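Local coordinates for SusD superfamily protein (Bacteroides vulgatus, PDB 3MYV), which probably binds polysaccharide at the outer membrane of a gut bacterium, as a SusD-family partner in glycan uptake, at residues A[47-52]-A[59-64]; A[195-200]-A[338-343]; A[204-209]-A[345-350]; A[408-413]-A[417-422]. One frame throughout, in Å; residues are numbered along the deposited sequence.

Contact 1 of 4, residues A[47-52]-A[59-64]. With EDO (1,2-ethanediol), chain D.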
loop_
_atom_site.group_PDB
_atom_site.type_symbol
_atom_site.label_atom_id
_atom_site.label_comp_id
_atom_site.label_asym_id
_atom_site.label_seq_id
_atom_site.Cartn_x
_atom_site.Cartn_y
_atom_site.Cartn_z
ATOM N N ASP A 47 -9.173 -11.856 3.422
ATOM C CA ASP A 47 -8.650 -11.966 4.804
ATOM C C ASP A 47 -9.229 -10.992 5.814
ATOM O O ASP A 47 -9.105 -11.214 7.033
ATOM C CB ASP A 47 -7.131 -11.806 4.812
ATOM C CG ASP A 47 -6.414 -13.002 4.186
ATOM O OD1 ASP A 47 -6.925 -14.137 4.341
ATOM O OD2 ASP A 47 -5.344 -12.786 3.563
HETATM N N MSE A 48 -9.853 -9.926 5.319
HETATM C CA MSE A 48 -10.600 -8.992 6.160
HETATM C C MSE A 48 -11.945 -8.705 5.549
HETATM O O MSE A 48 -12.105 -8.797 4.332
HETATM C CB MSE A 48 -9.846 -7.680 6.328
HETATM C CG MSE A 48 -8.480 -7.826 6.977
HETATM SE SE MSE A 48 -7.773 -6.223 7.807
HETATM C CE MSE A 48 -8.799 -6.246 9.433
ATOM N N GLN A 49 -12.911 -8.394 6.412
ATOM C CA GLN A 49 -14.246 -8.067 5.969
ATOM C C GLN A 49 -14.825 -6.949 6.816
ATOM O O GLN A 49 -14.362 -6.664 7.936
ATOM C CB GLN A 49 -15.138 -9.320 6.028
ATOM C CG GLN A 49 -15.382 -9.822 7.454
ATOM C CD GLN A 49 -16.516 -10.801 7.529
ATOM O OE1 GLN A 49 -16.348 -11.989 7.272
ATOM N NE2 GLN A 49 -17.677 -10.306 7.910
ATOM N N SER A 50 -15.859 -6.324 6.285
ATOM C CA SER A 50 -16.645 -5.358 7.031
ATOM C C SER A 50 -17.487 -5.989 8.144
ATOM O O SER A 50 -17.882 -7.151 8.087
ATOM C CB SER A 50 -17.601 -4.621 6.054
ATOM O OG SER A 50 -18.314 -3.596 6.704
ATOM N N SER A 51 -17.759 -5.195 9.173
ATOM C CA SER A 51 -18.821 -5.494 10.105
ATOM C C SER A 51 -20.107 -4.936 9.485
ATOM O O SER A 51 -20.101 -4.499 8.328
ATOM C CB SER A 51 -18.559 -4.809 11.435
ATOM O OG SER A 51 -18.542 -3.407 11.261
ATOM N N GLU A 52 -21.168 -4.839 10.283
ATOM C CA GLU A 52 -22.422 -4.212 9.836
ATOM C C GLU A 52 -22.323 -2.681 9.810
ATOM O O GLU A 52 -23.182 -2.014 9.264
ATOM C CB GLU A 52 -23.605 -4.638 10.712
ATOM C CG GLU A 52 -23.895 -6.132 10.697
ATOM C CD GLU A 52 -24.950 -6.549 11.718
ATOM O OE1 GLU A 52 -25.740 -5.687 12.172
ATOM O OE2 GLU A 52 -24.981 -7.742 12.071
ATOM N N THR A 59 -18.301 -0.116 2.122
ATOM C CA THR A 59 -18.483 0.129 0.698
ATOM C C THR A 59 -17.344 -0.534 -0.085
ATOM O O THR A 59 -17.596 -1.130 -1.102
ATOM C CB THR A 59 -18.617 1.632 0.393
ATOM O OG1 THR A 59 -17.432 2.342 0.803
ATOM C CG2 THR A 59 -19.894 2.224 1.120
ATOM N N CYS A 60 -16.106 -0.495 0.421
ATOM C CA CYS A 60 -15.029 -1.277 -0.243
ATOM C C CYS A 60 -15.320 -2.786 -0.236
ATOM O O CYS A 60 -15.234 -3.465 -1.270
ATOM C CB CYS A 60 -13.659 -0.986 0.378
ATOM S SG CYS A 60 -13.028 0.675 -0.015
ATOM N N TYR A 61 -15.680 -3.316 0.921
ATOM C CA TYR A 61 -15.987 -4.747 1.029
ATOM C C TYR A 61 -17.100 -5.166 0.078
ATOM O O TYR A 61 -17.033 -6.217 -0.566
ATOM C CB TYR A 61 -16.380 -5.033 2.472
ATOM C CG TYR A 61 -16.908 -6.404 2.748
ATOM C CD1 TYR A 61 -16.055 -7.496 2.773
ATOM C CD2 TYR A 61 -18.233 -6.596 3.107
ATOM C CE1 TYR A 61 -16.548 -8.787 3.074
ATOM C CE2 TYR A 61 -18.728 -7.858 3.418
ATOM C CZ TYR A 61 -17.878 -8.946 3.406
ATOM O OH TYR A 61 -18.386 -10.178 3.699
HETATM N N MSE A 62 -18.131 -4.329 0.005
HETATM C CA MSE A 62 -19.310 -4.609 -0.813
HETATM C C MSE A 62 -19.154 -4.145 -2.270
HETATM O O MSE A 62 -20.104 -4.243 -3.052
HETATM C CB MSE A 62 -20.528 -3.946 -0.176
HETATM C CG MSE A 62 -20.882 -4.478 1.212
HETATM SE SE MSE A 62 -21.344 -6.347 1.247
HETATM C CE MSE A 62 -23.031 -6.346 0.220
ATOM N N PHE A 63 -17.968 -3.664 -2.653
ATOM C CA PHE A 63 -17.768 -3.056 -3.998
ATOM C C PHE A 63 -18.920 -2.110 -4.379
ATOM O O PHE A 63 -19.349 -2.062 -5.519
ATOM C CB PHE A 63 -17.517 -4.112 -5.087
ATOM C CG PHE A 63 -16.184 -4.821 -4.939
ATOM C CD1 PHE A 63 -15.964 -5.708 -3.881
ATOM C CD2 PHE A 63 -15.141 -4.588 -5.846
ATOM C CE1 PHE A 63 -14.701 -6.350 -3.708
ATOM C CE2 PHE A 63 -13.881 -5.238 -5.709
ATOM C CZ PHE A 63 -13.658 -6.112 -4.632
ATOM N N ASN A 64 -19.371 -1.327 -3.398
ATOM C CA ASN A 64 -20.474 -0.389 -3.585
ATOM C C ASN A 64 -19.877 0.964 -3.982
ATOM O O ASN A 64 -19.591 1.795 -3.123
ATOM C CB ASN A 64 -21.288 -0.267 -2.287
ATOM C CG ASN A 64 -22.390 0.760 -2.385
ATOM O OD1 ASN A 64 -22.676 1.261 -3.464
ATOM N ND2 ASN A 64 -22.983 1.112 -1.253
HETATM C C1 EDO D . -24.534 -6.904 15.492
HETATM O O1 EDO D . -25.052 -7.674 16.558
HETATM C C2 EDO D . -25.210 -5.551 15.588
HETATM O O2 EDO D . -26.206 -5.492 14.575
#

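Contact 2 of 4, residues A[195-200]-A[338-343]. With EDO (1,2-ethanediol), chain I.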
loop_
_atom_site.group_PDB
_atom_site.type_symbol
_atom_site.label_atom_id
_atom_site.label_comp_id
_atom_site.label_asym_id
_atom_site.label_seq_id
_atom_site.Cartn_x
_atom_site.Cartn_y
_atom_site.Cartn_z
ATOM N N LEU A 195 9.844 0.746 -2.736
ATOM C CA LEU A 195 8.660 1.008 -3.548
ATOM C C LEU A 195 8.904 0.578 -5.015
ATOM O O LEU A 195 8.040 -0.048 -5.646
ATOM C CB LEU A 195 8.272 2.499 -3.463
ATOM C CG LEU A 195 7.076 2.980 -4.278
ATOM C CD1 LEU A 195 5.817 2.191 -3.978
ATOM C CD2 LEU A 195 6.824 4.490 -4.089
ATOM N N LEU A 196 10.079 0.919 -5.530
ATOM C CA LEU A 196 10.485 0.551 -6.900
ATOM C C LEU A 196 10.512 -0.970 -7.093
ATOM O O LEU A 196 10.119 -1.469 -8.152
ATOM C CB LEU A 196 11.859 1.154 -7.223
ATOM C CG LEU A 196 12.404 0.936 -8.643
ATOM C CD1 LEU A 196 11.372 1.405 -9.670
ATOM C CD2 LEU A 196 13.755 1.606 -8.874
ATOM N N ALA A 197 11.005 -1.718 -6.086
ATOM C CA ALA A 197 10.992 -3.188 -6.187
ATOM C C ALA A 197 9.548 -3.672 -6.291
ATOM O O ALA A 197 9.264 -4.565 -7.094
ATOM C CB ALA A 197 11.697 -3.844 -5.017
ATOM N N ARG A 198 8.647 -3.094 -5.488
ATOM C CA ARG A 198 7.213 -3.452 -5.579
ATOM C C ARG A 198 6.676 -3.165 -6.969
ATOM O O ARG A 198 5.968 -3.999 -7.566
ATOM C CB ARG A 198 6.401 -2.710 -4.506
ATOM C CG ARG A 198 4.908 -2.955 -4.512
ATOM C CD ARG A 198 4.175 -1.827 -3.826
ATOM N NE ARG A 198 4.364 -1.865 -2.371
ATOM C CZ ARG A 198 3.850 -0.978 -1.529
ATOM N NH1 ARG A 198 3.132 0.046 -1.990
ATOM N NH2 ARG A 198 4.065 -1.099 -0.227
ATOM N N ILE A 199 6.981 -1.970 -7.489
ATOM C CA ILE A 199 6.427 -1.562 -8.770
ATOM C C ILE A 199 6.979 -2.439 -9.902
ATOM O O ILE A 199 6.225 -2.838 -10.804
ATOM C CB ILE A 199 6.593 -0.020 -9.003
ATOM C CG1 ILE A 199 5.655 0.746 -8.045
ATOM C CG2 ILE A 199 6.273 0.389 -10.465
ATOM C CD1 ILE A 199 5.988 2.254 -7.896
ATOM N N TYR A 200 8.277 -2.750 -9.862
ATOM C CA TYR A 200 8.842 -3.708 -10.835
ATOM C C TYR A 200 8.033 -5.014 -10.818
ATOM O O TYR A 200 7.649 -5.541 -11.863
ATOM C CB TYR A 200 10.298 -4.051 -10.519
ATOM C CG TYR A 200 11.364 -3.049 -10.900
ATOM C CD1 TYR A 200 11.308 -2.319 -12.089
ATOM C CD2 TYR A 200 12.463 -2.846 -10.053
ATOM C CE1 TYR A 200 12.329 -1.420 -12.422
ATOM C CE2 TYR A 200 13.444 -1.973 -10.367
ATOM C CZ TYR A 200 13.385 -1.254 -11.549
ATOM O OH TYR A 200 14.410 -0.367 -11.819
ATOM N N TYR A 338 11.485 -8.800 1.486
ATOM C CA TYR A 338 11.751 -10.241 1.539
ATOM C C TYR A 338 10.713 -11.007 0.705
ATOM O O TYR A 338 11.059 -11.887 -0.079
ATOM C CB TYR A 338 11.763 -10.744 2.986
ATOM C CG TYR A 338 13.079 -10.513 3.723
ATOM C CD1 TYR A 338 13.450 -9.245 4.181
ATOM C CD2 TYR A 338 13.941 -11.566 3.987
ATOM C CE1 TYR A 338 14.660 -9.048 4.870
ATOM C CE2 TYR A 338 15.149 -11.378 4.653
ATOM C CZ TYR A 338 15.504 -10.121 5.086
ATOM O OH TYR A 338 16.689 -9.935 5.765
ATOM N N LEU A 339 9.440 -10.665 0.874
ATOM C CA LEU A 339 8.379 -11.332 0.104
ATOM C C LEU A 339 8.425 -10.986 -1.384
ATOM O O LEU A 339 8.107 -11.850 -2.195
ATOM C CB LEU A 339 7.000 -11.061 0.701
ATOM C CG LEU A 339 6.816 -11.671 2.085
ATOM C CD1 LEU A 339 5.578 -11.122 2.764
ATOM C CD2 LEU A 339 6.782 -13.202 2.043
ATOM N N ILE A 340 8.834 -9.760 -1.752
ATOM C CA ILE A 340 9.038 -9.424 -3.181
ATOM C C ILE A 340 10.164 -10.304 -3.785
ATOM O O ILE A 340 10.017 -10.888 -4.865
ATOM C CB ILE A 340 9.361 -7.913 -3.377
ATOM C CG1 ILE A 340 8.136 -7.046 -2.986
ATOM C CG2 ILE A 340 9.875 -7.666 -4.834
ATOM C CD1 ILE A 340 8.410 -5.539 -2.839
ATOM N N ALA A 341 11.283 -10.404 -3.090
ATOM C CA ALA A 341 12.359 -11.282 -3.561
ATOM C C ALA A 341 11.878 -12.748 -3.693
ATOM O O ALA A 341 12.190 -13.437 -4.681
ATOM C CB ALA A 341 13.563 -11.203 -2.612
ATOM N N ALA A 342 11.116 -13.206 -2.699
ATOM C CA ALA A 342 10.571 -14.565 -2.687
ATOM C C ALA A 342 9.633 -14.785 -3.856
ATOM O O ALA A 342 9.707 -15.830 -4.528
ATOM C CB ALA A 342 9.841 -14.870 -1.324
ATOM N N GLU A 343 8.759 -13.817 -4.117
ATOM C CA GLU A 343 7.789 -13.977 -5.224
ATOM C C GLU A 343 8.463 -13.951 -6.603
ATOM O O GLU A 343 8.197 -14.793 -7.479
ATOM C CB GLU A 343 6.679 -12.939 -5.126
ATOM C CG GLU A 343 5.624 -13.129 -6.157
ATOM C CD GLU A 343 4.482 -12.138 -6.093
ATOM O OE1 GLU A 343 4.253 -11.517 -5.051
ATOM O OE2 GLU A 343 3.788 -11.980 -7.123
HETATM C C1 EDO I . -0.340 0.243 1.008
HETATM O O1 EDO I . -0.730 -0.937 0.316
HETATM C C2 EDO I . 1.128 0.579 0.722
HETATM O O2 EDO I . 1.290 1.322 -0.533
#

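Contact 3 of 4, residues A[204-209]-A[345-350]. With EDO (1,2-ethanediol), chain K.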
loop_
_atom_site.group_PDB
_atom_site.type_symbol
_atom_site.label_atom_id
_atom_site.label_comp_id
_atom_site.label_asym_id
_atom_site.label_seq_id
_atom_site.Cartn_x
_atom_site.Cartn_y
_atom_site.Cartn_z
ATOM N N ASP A 204 5.576 -6.958 -13.763
ATOM C CA ASP A 204 6.112 -8.242 -14.269
ATOM C C ASP A 204 7.597 -8.192 -14.637
ATOM O O ASP A 204 8.080 -9.045 -15.396
ATOM C CB ASP A 204 5.299 -8.756 -15.490
ATOM C CG ASP A 204 4.841 -10.214 -15.344
ATOM O OD1 ASP A 204 5.201 -10.910 -14.366
ATOM O OD2 ASP A 204 4.088 -10.675 -16.227
ATOM N N ASP A 205 8.333 -7.214 -14.119
ATOM C CA ASP A 205 9.770 -7.137 -14.336
ATOM C C ASP A 205 10.410 -7.957 -13.202
ATOM O O ASP A 205 11.046 -7.421 -12.308
ATOM C CB ASP A 205 10.282 -5.692 -14.279
ATOM C CG ASP A 205 9.770 -4.811 -15.394
ATOM O OD1 ASP A 205 9.694 -5.242 -16.577
ATOM O OD2 ASP A 205 9.461 -3.638 -15.067
ATOM N N ASN A 206 10.245 -9.271 -13.253
ATOM C CA ASN A 206 10.665 -10.132 -12.155
ATOM C C ASN A 206 12.161 -10.117 -11.883
ATOM O O ASN A 206 12.555 -10.091 -10.739
ATOM C CB ASN A 206 10.150 -11.556 -12.380
ATOM C CG ASN A 206 8.634 -11.596 -12.374
ATOM O OD1 ASN A 206 7.999 -12.024 -13.334
ATOM N ND2 ASN A 206 8.055 -11.073 -11.313
ATOM N N ARG A 207 12.995 -10.083 -12.926
ATOM C CA ARG A 207 14.440 -10.000 -12.741
ATOM C C ARG A 207 14.827 -8.694 -12.039
ATOM O O ARG A 207 15.607 -8.693 -11.069
ATOM C CB ARG A 207 15.143 -10.145 -14.099
ATOM C CG ARG A 207 16.646 -9.958 -14.098
ATOM C CD ARG A 207 17.350 -10.745 -13.022
ATOM N NE ARG A 207 17.139 -12.183 -13.119
ATOM C CZ ARG A 207 17.706 -13.062 -12.294
ATOM N NH1 ARG A 207 18.517 -12.639 -11.319
ATOM N NH2 ARG A 207 17.463 -14.363 -12.438
ATOM N N LYS A 208 14.279 -7.579 -12.520
ATOM C CA LYS A 208 14.545 -6.278 -11.900
ATOM C C LYS A 208 14.064 -6.254 -10.447
ATOM O O LYS A 208 14.790 -5.769 -9.570
ATOM C CB LYS A 208 13.911 -5.125 -12.696
ATOM C CG LYS A 208 14.458 -5.024 -14.142
ATOM C CD LYS A 208 14.017 -3.715 -14.798
ATOM C CE LYS A 208 14.437 -3.618 -16.261
ATOM N NZ LYS A 208 13.761 -2.452 -16.926
ATOM N N ALA A 209 12.865 -6.781 -10.197
ATOM C CA ALA A 209 12.313 -6.849 -8.830
ATOM C C ALA A 209 13.185 -7.683 -7.906
ATOM O O ALA A 209 13.530 -7.253 -6.792
ATOM C CB ALA A 209 10.864 -7.386 -8.832
ATOM N N GLY A 345 11.658 -14.407 -7.274
ATOM C CA GLY A 345 12.548 -15.588 -7.356
ATOM C C GLY A 345 11.787 -16.844 -7.774
ATOM O O GLY A 345 12.227 -17.609 -8.618
ATOM N N CYS A 346 10.614 -17.030 -7.178
ATOM C CA CYS A 346 9.773 -18.145 -7.526
ATOM C C CYS A 346 9.391 -18.071 -9.013
ATOM O O CYS A 346 9.502 -19.052 -9.729
ATOM C CB CYS A 346 8.552 -18.141 -6.622
ATOM S SG CYS A 346 7.524 -19.586 -6.829
ATOM N N LYS A 347 9.006 -16.887 -9.492
ATOM C CA LYS A 347 8.653 -16.725 -10.898
ATOM C C LYS A 347 9.820 -16.896 -11.856
ATOM O O LYS A 347 9.635 -17.316 -12.987
ATOM C CB LYS A 347 7.974 -15.383 -11.129
ATOM C CG LYS A 347 6.611 -15.285 -10.451
ATOM C CD LYS A 347 6.014 -13.877 -10.551
ATOM C CE LYS A 347 4.535 -13.838 -10.221
ATOM N NZ LYS A 347 4.045 -12.436 -9.953
ATOM N N LEU A 348 11.022 -16.548 -11.412
ATOM C CA LEU A 348 12.217 -16.667 -12.253
ATOM C C LEU A 348 12.815 -18.071 -12.364
ATOM O O LEU A 348 13.431 -18.403 -13.371
ATOM C CB LEU A 348 13.300 -15.702 -11.750
ATOM C CG LEU A 348 13.033 -14.225 -12.021
ATOM C CD1 LEU A 348 13.886 -13.353 -11.104
ATOM C CD2 LEU A 348 13.286 -13.912 -13.500
ATOM N N GLY A 349 12.681 -18.888 -11.328
ATOM C CA GLY A 349 13.430 -20.138 -11.250
ATOM C C GLY A 349 14.928 -19.965 -11.103
ATOM O O GLY A 349 15.424 -18.862 -10.819
ATOM N N GLY A 350 15.664 -21.065 -11.284
ATOM C CA GLY A 350 17.117 -21.022 -11.201
ATOM C C GLY A 350 17.663 -20.527 -9.878
ATOM O O GLY A 350 17.076 -20.765 -8.814
HETATM C C1 EDO K . 10.244 -22.678 -7.759
HETATM O O1 EDO K . 11.390 -23.445 -8.151
HETATM C C2 EDO K . 9.562 -22.104 -8.991
HETATM O O2 EDO K . 10.564 -21.487 -9.803
HETATM O O HOH W 1 5.471 -10.420 -10.969
HETATM O O HOH W 2 17.850 -17.023 -11.604
#

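Contact 4 of 4, residues A[408-413]-A[417-422]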
loop_
_atom_site.group_PDB
_atom_site.type_symbol
_atom_site.label_atom_id
_atom_site.label_comp_id
_atom_site.label_asym_id
_atom_site.label_seq_id
_atom_site.Cartn_x
_atom_site.Cartn_y
_atom_site.Cartn_z
ATOM N N ILE A 408 -10.413 -14.191 -6.043
ATOM C CA ILE A 408 -10.561 -13.959 -4.603
ATOM C C ILE A 408 -11.885 -14.605 -4.194
ATOM O O ILE A 408 -12.939 -14.262 -4.729
ATOM C CB ILE A 408 -10.546 -12.453 -4.252
ATOM C CG1 ILE A 408 -9.313 -11.761 -4.865
ATOM C CG2 ILE A 408 -10.518 -12.252 -2.725
ATOM C CD1 ILE A 408 -9.329 -10.285 -4.753
ATOM N N VAL A 409 -11.812 -15.583 -3.297
ATOM C CA VAL A 409 -12.992 -16.300 -2.819
ATOM C C VAL A 409 -13.374 -15.779 -1.432
ATOM O O VAL A 409 -12.580 -15.834 -0.483
ATOM C CB VAL A 409 -12.754 -17.813 -2.771
ATOM C CG1 VAL A 409 -13.993 -18.523 -2.205
ATOM C CG2 VAL A 409 -12.393 -18.343 -4.172
ATOM N N ARG A 410 -14.585 -15.252 -1.348
ATOM C CA ARG A 410 -15.110 -14.573 -0.165
ATOM C C ARG A 410 -16.496 -15.125 0.088
ATOM O O ARG A 410 -17.503 -14.552 -0.323
ATOM C CB ARG A 410 -15.148 -13.052 -0.404
ATOM C CG ARG A 410 -13.833 -12.521 -0.992
ATOM C CD ARG A 410 -14.012 -11.352 -1.949
ATOM N NE ARG A 410 -14.080 -10.104 -1.213
ATOM C CZ ARG A 410 -15.049 -9.196 -1.287
ATOM N NH1 ARG A 410 -16.060 -9.328 -2.116
ATOM N NH2 ARG A 410 -14.958 -8.109 -0.543
ATOM N N LYS A 411 -16.536 -16.273 0.747
ATOM C CA LYS A 411 -17.798 -16.941 1.008
ATOM C C LYS A 411 -17.754 -17.730 2.307
ATOM O O LYS A 411 -16.676 -18.036 2.852
ATOM C CB LYS A 411 -18.194 -17.818 -0.187
ATOM C CG LYS A 411 -17.328 -19.028 -0.439
ATOM C CD LYS A 411 -17.777 -19.739 -1.717
ATOM C CE LYS A 411 -16.887 -20.948 -2.018
ATOM N NZ LYS A 411 -17.374 -21.767 -3.174
ATOM N N GLY A 412 -18.939 -18.025 2.828
ATOM C CA GLY A 412 -19.063 -18.723 4.105
ATOM C C GLY A 412 -18.569 -17.901 5.281
ATOM O O GLY A 412 -18.594 -16.660 5.250
ATOM N N GLY A 413 -18.139 -18.605 6.323
ATOM C CA GLY A 413 -17.666 -17.981 7.543
ATOM C C GLY A 413 -18.716 -17.084 8.154
ATOM O O GLY A 413 -19.865 -17.477 8.336
ATOM N N PRO A 417 -24.290 -10.810 4.122
ATOM C CA PRO A 417 -25.122 -11.180 2.968
ATOM C C PRO A 417 -24.769 -10.354 1.728
ATOM O O PRO A 417 -24.393 -9.198 1.833
ATOM C CB PRO A 417 -26.558 -10.848 3.428
ATOM C CG PRO A 417 -26.504 -10.834 4.921
ATOM C CD PRO A 417 -25.090 -10.393 5.286
ATOM N N SER A 418 -24.904 -10.963 0.565
ATOM C CA SER A 418 -24.712 -10.299 -0.705
ATOM C C SER A 418 -23.293 -9.873 -1.020
ATOM O O SER A 418 -23.088 -9.195 -2.018
ATOM C CB SER A 418 -25.664 -9.111 -0.839
ATOM O OG SER A 418 -26.998 -9.566 -0.781
ATOM N N VAL A 419 -22.312 -10.293 -0.220
ATOM C CA VAL A 419 -20.907 -10.075 -0.590
ATOM C C VAL A 419 -20.655 -10.698 -1.978
ATOM O O VAL A 419 -21.290 -11.707 -2.345
ATOM C CB VAL A 419 -19.923 -10.656 0.436
ATOM C CG1 VAL A 419 -20.049 -12.189 0.529
ATOM C CG2 VAL A 419 -18.481 -10.221 0.090
ATOM N N ASP A 420 -19.785 -10.072 -2.759
ATOM C CA ASP A 420 -19.351 -10.663 -4.031
ATOM C C ASP A 420 -18.408 -11.830 -3.729
ATOM O O ASP A 420 -17.286 -11.640 -3.243
ATOM C CB ASP A 420 -18.664 -9.629 -4.926
ATOM C CG ASP A 420 -19.608 -8.550 -5.397
ATOM O OD1 ASP A 420 -20.484 -8.813 -6.249
ATOM O OD2 ASP A 420 -19.485 -7.437 -4.889
ATOM N N GLU A 421 -18.861 -13.046 -4.015
ATOM C CA GLU A 421 -18.161 -14.237 -3.533
ATOM C C GLU A 421 -16.936 -14.633 -4.348
ATOM O O GLU A 421 -16.067 -15.354 -3.853
ATOM C CB GLU A 421 -19.128 -15.426 -3.473
ATOM C CG GLU A 421 -20.234 -15.254 -2.447
ATOM C CD GLU A 421 -21.063 -16.500 -2.245
ATOM O OE1 GLU A 421 -20.948 -17.460 -3.035
ATOM O OE2 GLU A 421 -21.830 -16.519 -1.283
ATOM N N GLU A 422 -16.887 -14.218 -5.610
ATOM C CA GLU A 422 -15.718 -14.450 -6.450
ATOM C C GLU A 422 -15.371 -13.171 -7.178
ATOM O O GLU A 422 -16.218 -12.593 -7.867
ATOM C CB GLU A 422 -15.976 -15.582 -7.453
ATOM C CG GLU A 422 -16.197 -16.909 -6.762
ATOM C CD GLU A 422 -16.181 -18.106 -7.700
ATOM O OE1 GLU A 422 -16.348 -17.943 -8.923
ATOM O OE2 GLU A 422 -16.005 -19.233 -7.191
HETATM O O HOH W 3 -18.513 -7.655 -2.449
HETATM O O HOH W 4 -21.136 -16.192 1.540
#

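Contact 1 of 4, residues A[47-52]-A[59-64]
Tyr-61 OH, at the far end of the ring that meets Gln-49 and Ser-50, is held by two groups. His-415 ND1 and Leu-416 N both hydrogen-bond to it, so the ring is fixed at its tip as well as at its root. Between these points the ring packs on the strand backbone. Ser-50 N lies 3.6 Å above the plane of the Tyr-61 ring, displaced toward its rim. Gln-49 CB meets the ring obliquely, 3.3 Å from Tyr-61 CE1. Ser-50 CB packs 3.6 Å from Tyr-61 CD2, nearer the root. CG of Tyr-61 stands anti to the backbone N (chi1 172°), which carries the ring out from the helix toward the strand.

No hydrogen bond joins the two segments. The polar ends of the strand residues turn elsewhere. Gln-49 NE2 gives a nearly straight bond of 3.2 Å to Ser-50 O, and it also bonds to Tyr-414 O. Ser-50 OG donates to Ser-51 O at 2.6 Å.

Beyond Tyr-61 the helix closes with a Schellman motif. Phe-63, with positive phi, is its C-prime residue. Asn-64 N bonds to Thr-59 O at 2.9 Å, and Phe-63 N to Cys-60 O at 3.1 Å.

The contact is buried and seats the end of helix 56-61 against strand 48-50. That strand pairs antiparallel with strand 277-279 in a two-stranded sheet. Helix 36-43 packs against both segments, touching Met-48 and Cys-60.

Contact 2 of 4, residues A[195-200]-A[338-343]
Ile-340 reaches across to Ala-197 and Arg-198, and the close packing of this contact is concentrated at its two branches. CD1 of Ile-340 sits 3.6 Å from Arg-198 N and 3.8 Å from Arg-198 CB, so it rests on the helix backbone as much as on a side chain. CG1 of Ile-340 stands anti to its carbonyl carbon (chi1 -66°), which sends CD1 to Arg-198 and leaves CG2 to face Ala-197. CG2 lies 3.9 Å from Ala-197 O. The methyl of Ala-197 is a little farther, with CB 4.2 Å from Ile-340 CG2. The short side chain of Ala-197 probably leaves room for CG2 beside Ala-197 O.

Both segments are helical, parts of helices 189-202 and 334-348. Such helix-on-helix packing fits the TPR-like helical scaffold of SusD proteins. Helices 206-223 and 160-177 pack against Tyr-200, and helix 350-367 lies against Ala-341 and Ala-342.

Toward the arginine end the two segments meet more loosely. No hydrogen bond crosses between them, and a bend at chi3 (-73°) helps lead the guanidinium of Arg-198 away from Ile-340. It is firmly held elsewhere. NE forms a salt bridge with Glu-336 and NH2 bonds to Val-331 O. NH1 bonds to O2 of a 1,2-ethanediol at 2.7 Å, near the guanidinium plane. With a leucine at Arg-198, the carboxylate of Glu-336 would probably lose this charged mate and Val-331 O a donor. The diol probably comes from the crystallisation liquor. It is also bonded to Tyr-33 OH and Arg-126 NH2.

Contact 3 of 4, residues A[204-209]-A[345-350]
The start of helix 206-223 faces the end of helix 334-348, with the CA atoms of Asn-206 and Leu-348 6.7 Å apart. Leu-348 carries most of the apolar contact. Its CD1 lies 3.5 Å from Asn-206 O, and its CG is 3.9 Å from Asn-206 CB. In one of the two modelled conformers of Arg-207, the same CD1 sits over one face of the guanidinium, 3.7 Å above the plane and offset toward its rim. There Arg-207 folds back through bends at chi2 and chi3 (49° and 60°), which bring its end across the leucine at about a right angle.

Helices 189-202 and 206-223 pair as consecutive helices, consistent with a TPR-like fold. A Schellman motif at Asp-204 ends the first, and Asp-205 takes the N-cap position of the second without a side-chain capping bond.

Water completes the edges. In the same Arg-207 conformer, one water accepts from NH2 at 2.8 Å and donates to Gly-349 O at 3.1 Å, while NH1 forms a salt bridge with Asp-211. On the other flank the Lys-347 chain crosses the Asn-206 side chain. Lys-347 NZ binds a second water, which reaches Asp-204 OD1 weakly. Lys-347 NZ also makes a salt bridge to Glu-343 and a hydrogen bond to Asn-404.

Contact 4 of 4, residues A[408-413]-A[417-422]
Arg-410 binds the facing segment twice, through its backbone and through its side chain. Its N gives a nearly straight bond of 2.9 Å to Glu-421 O. Its NH1 bonds to Asp-420 O at 2.8 Å, in the carbonyl plane and on a lone pair, though the oxygen stands 18° out of the guanidinium plane. One water joins Arg-410 NH1 to both Asp-420 N and Asp-420 OD2. Val-419 CG2 comes over one face of the guanidinium, 3.4 Å from Arg-410 NH1. Nearby, Lys-411 CB packs 3.8 Å from Glu-421 CD, and these side chains cross at about a right angle.

The segments belong to a short two-stranded antiparallel hairpin, 408-409 with 422-423, with a long connecting loop. Val-409 and Glu-422 make a non-hydrogen-bonded pair, with both side chains on one face. Glu-422 CA points a C-H at Ile-408 O, 3.3 Å away. Arg-410 O is buried with no hydrogen-bond partner in the model, but Glu-421 CA makes a C-H contact with it.

Farther out, a second water links Gly-412 N to Glu-421 OE2. The guanidinium is set by three more carbonyls: NE bonds to Gly-45 O, and NH2 to Met-43 O and Tyr-61 O. Were a methionine to replace Arg-410, those carbonyls and Asp-420 O would probably lose this donor. On the strand side, Ile-408 packs on Phe-398, Leu-401 and Leu-402 of helix 397-403.

How the contacts relate
The four contacts fall into two pairs. Contacts 1 and 4 have centres about 10 Å apart and touch directly. The hydrogen bond between Tyr-61 O and Arg-410 NH2 (2.8 Å) joins them, and Tyr-61 CZ also packs 3.6 Å from Val-419 CG2. Contacts 2 and 3 have centres about 9 Å apart and share helix 334-348. Tyr-200 O and Asp-205 N, 2.9 Å apart, probably bond at the turn between helices 189-202 and 206-223. The pairs do not touch: the centres of contacts 1 and 2 are about 27 Å apart, on opposite sides of the chain's centre. None of the four supplies a ligand to the sodium ion, which is bound at Asn-254, Ser-255, Asp-258, Pro-260 and Leu-325.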